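Local coordinates for uncharacterized protein (Thermus thermophilus HB8, PDB 6SCE) that probably cleaves DNA as a nuclease of type III CRISPR defence, switched on by the binding of cyclic oligoadenylate, at residues A[293-298]-A[359-364]. Sequence-based numbering, arbitrary orientation. Where two conformers were deposited one is given.
Sequences LLLALV and DLLAPV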
loop_
_atom_site.group_PDB
_atom_site.type_symbol
_atom_site.label_atom_id
_atom_site.label_comp_id
_atom_site.label_asym_id
_atom_site.label_seq_id
_atom_site.Cartn_x
_atom_site.Cartn_y
_atom_site.Cartn_z
ATOM N N LEU A 293 -7.969 -13.305 21.013
ATOM C CA LEU A 293 -7.141 -12.125 20.870
ATOM C C LEU A 293 -6.596 -12.043 19.460
ATOM O O LEU A 293 -6.274 -13.069 18.856
ATOM C CB LEU A 293 -5.908 -12.236 21.745
ATOM C CG LEU A 293 -5.920 -11.733 23.164
ATOM C CD1 LEU A 293 -7.042 -12.363 23.933
ATOM C CD2 LEU A 293 -4.582 -12.058 23.791
ATOM N N LEU A 294 -6.455 -10.820 18.979
ATOM C CA LEU A 294 -5.717 -10.541 17.737
ATOM C C LEU A 294 -4.620 -9.550 18.063
ATOM O O LEU A 294 -4.881 -8.486 18.629
ATOM C CB LEU A 294 -6.624 -9.967 16.671
ATOM C CG LEU A 294 -5.977 -9.501 15.358
ATOM C CD1 LEU A 294 -5.195 -10.644 14.713
ATOM C CD2 LEU A 294 -7.029 -8.958 14.413
ATOM N N LEU A 295 -3.398 -9.910 17.707
ATOM C CA LEU A 295 -2.248 -9.033 17.800
ATOM C C LEU A 295 -1.814 -8.654 16.386
ATOM O O LEU A 295 -1.685 -9.518 15.533
ATOM C CB LEU A 295 -1.093 -9.732 18.487
ATOM C CG LEU A 295 -1.392 -10.597 19.700
ATOM C CD1 LEU A 295 -0.088 -11.177 20.223
ATOM C CD2 LEU A 295 -2.116 -9.809 20.742
ATOM N N ALA A 296 -1.607 -7.367 16.154
ATOM C CA ALA A 296 -1.227 -6.890 14.837
ATOM C C ALA A 296 -0.484 -5.571 14.903
ATOM O O ALA A 296 -0.666 -4.784 15.859
ATOM C CB ALA A 296 -2.467 -6.723 13.959
ATOM N N LEU A 297 0.355 -5.335 13.886
ATOM C CA LEU A 297 0.938 -4.029 13.638
ATOM C C LEU A 297 -0.063 -3.257 12.770
ATOM O O LEU A 297 -0.993 -3.866 12.223
ATOM C CB LEU A 297 2.319 -4.215 12.987
ATOM C CG LEU A 297 3.009 -5.141 14.007
ATOM C CD1 LEU A 297 3.579 -6.440 13.489
ATOM C CD2 LEU A 297 3.924 -4.397 14.961
ATOM N N VAL A 298 0.096 -1.933 12.671
ATOM C CA VAL A 298 -0.710 -1.125 11.780
ATOM C C VAL A 298 0.237 -0.440 10.813
ATOM O O VAL A 298 1.242 0.158 11.207
ATOM C CB VAL A 298 -1.593 -0.104 12.528
ATOM C CG1 VAL A 298 -2.350 0.773 11.535
ATOM C CG2 VAL A 298 -2.585 -0.829 13.417
ATOM N N ASP A 359 8.760 -7.069 23.599
ATOM C CA ASP A 359 8.630 -6.882 25.051
ATOM C C ASP A 359 7.250 -6.401 25.449
ATOM O O ASP A 359 6.740 -6.766 26.512
ATOM C CB ASP A 359 9.712 -5.946 25.550
ATOM C CG ASP A 359 11.079 -6.580 25.514
ATOM O OD1 ASP A 359 11.192 -7.798 25.240
ATOM O OD2 ASP A 359 12.048 -5.844 25.736
ATOM N N LEU A 360 6.610 -5.630 24.578
ATOM C CA LEU A 360 5.234 -5.231 24.813
ATOM C C LEU A 360 4.296 -6.409 24.719
ATOM O O LEU A 360 3.329 -6.491 25.490
ATOM C CB LEU A 360 4.788 -4.173 23.798
ATOM C CG LEU A 360 5.234 -2.742 24.061
ATOM C CD1 LEU A 360 5.099 -1.891 22.799
ATOM C CD2 LEU A 360 4.369 -2.163 25.176
ATOM N N LEU A 361 4.524 -7.308 23.750
ATOM C CA LEU A 361 3.557 -8.366 23.512
ATOM C C LEU A 361 3.793 -9.693 24.231
ATOM O O LEU A 361 2.828 -10.427 24.454
ATOM C CB LEU A 361 3.313 -8.582 22.007
ATOM C CG LEU A 361 2.595 -7.420 21.333
ATOM C CD1 LEU A 361 2.525 -7.625 19.825
ATOM C CD2 LEU A 361 1.193 -7.268 21.865
ATOM N N ALA A 362 5.028 -10.000 24.603
ATOM C CA ALA A 362 5.333 -11.268 25.253
ATOM C C ALA A 362 4.412 -11.551 26.452
ATOM O O ALA A 362 3.813 -12.645 26.536
ATOM C CB ALA A 362 6.803 -11.349 25.638
ATOM N N PRO A 363 4.255 -10.578 27.353
ATOM C CA PRO A 363 3.396 -10.829 28.522
ATOM C C PRO A 363 1.922 -11.049 28.183
ATOM O O PRO A 363 1.216 -11.783 28.893
ATOM C CB PRO A 363 3.558 -9.552 29.363
ATOM C CG PRO A 363 4.794 -8.898 28.857
ATOM C CD PRO A 363 4.856 -9.242 27.401
ATOM N N VAL A 364 1.459 -10.421 27.102
ATOM C CA VAL A 364 0.082 -10.550 26.671
ATOM C C VAL A 364 -0.115 -11.974 26.145
ATOM O O VAL A 364 -1.065 -12.667 26.503
ATOM C CB VAL A 364 -0.255 -9.485 25.591
ATOM C CG1 VAL A 364 -1.593 -9.751 24.923
ATOM C CG2 VAL A 364 -0.178 -8.092 26.171
#
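Leu293 and Leu295 reach across to Leu361 and Val364, packing helix 354-370 against strand 293-297 in a Rossmann-like alpha/beta domain, an arrangement consistent with a CARF domain. The evidence for that fold is strand order: 342-347, 316-321, 293-297, 375-378 and 399-404 run parallel in that sequence, with helix 354-370 as the beta-alpha-beta crossover from 342-347 to 375-378. Backbone hydrogen bonds join Leu294 to strand 316-321, and Leu293 and Leu295 to the 375-378 side. The helix runs nearly antiparallel to the strand, at 171° between the local directions, with the axes 10.9 Å apart. No hydrogen bond crosses this interface; methyl groups do all the touching.

Val364 touches Leu293 and Leu295. Its CG1 stands anti to the backbone N (chi1 169°), which directs that methyl at the sheet, where it meets Leu293 CD2 at 3.9 Å and Leu295 CD2 at 4.2 Å. Leu293, its chi1 of -90° bringing CD2 to the helix side, approaches Val364 at a slant rather than end on. One helical turn earlier, Leu361 also directs its CB toward the strand, and its CA is 8.2 Å from that of Leu295.

All four residues are buried, and Tyr318 of the adjoining strand touches both Leu295 and Val364. On the helix, Leu361 also packs against Leu390 of helix 384-393. Pro363 lacks an amide hydrogen, and the following Val364 N makes a weak 3.0 Å bond to Leu361 O where the helix kinks. Beside that turn, CD2 of Leu295 lies 4.3 Å from CD2 of Leu361.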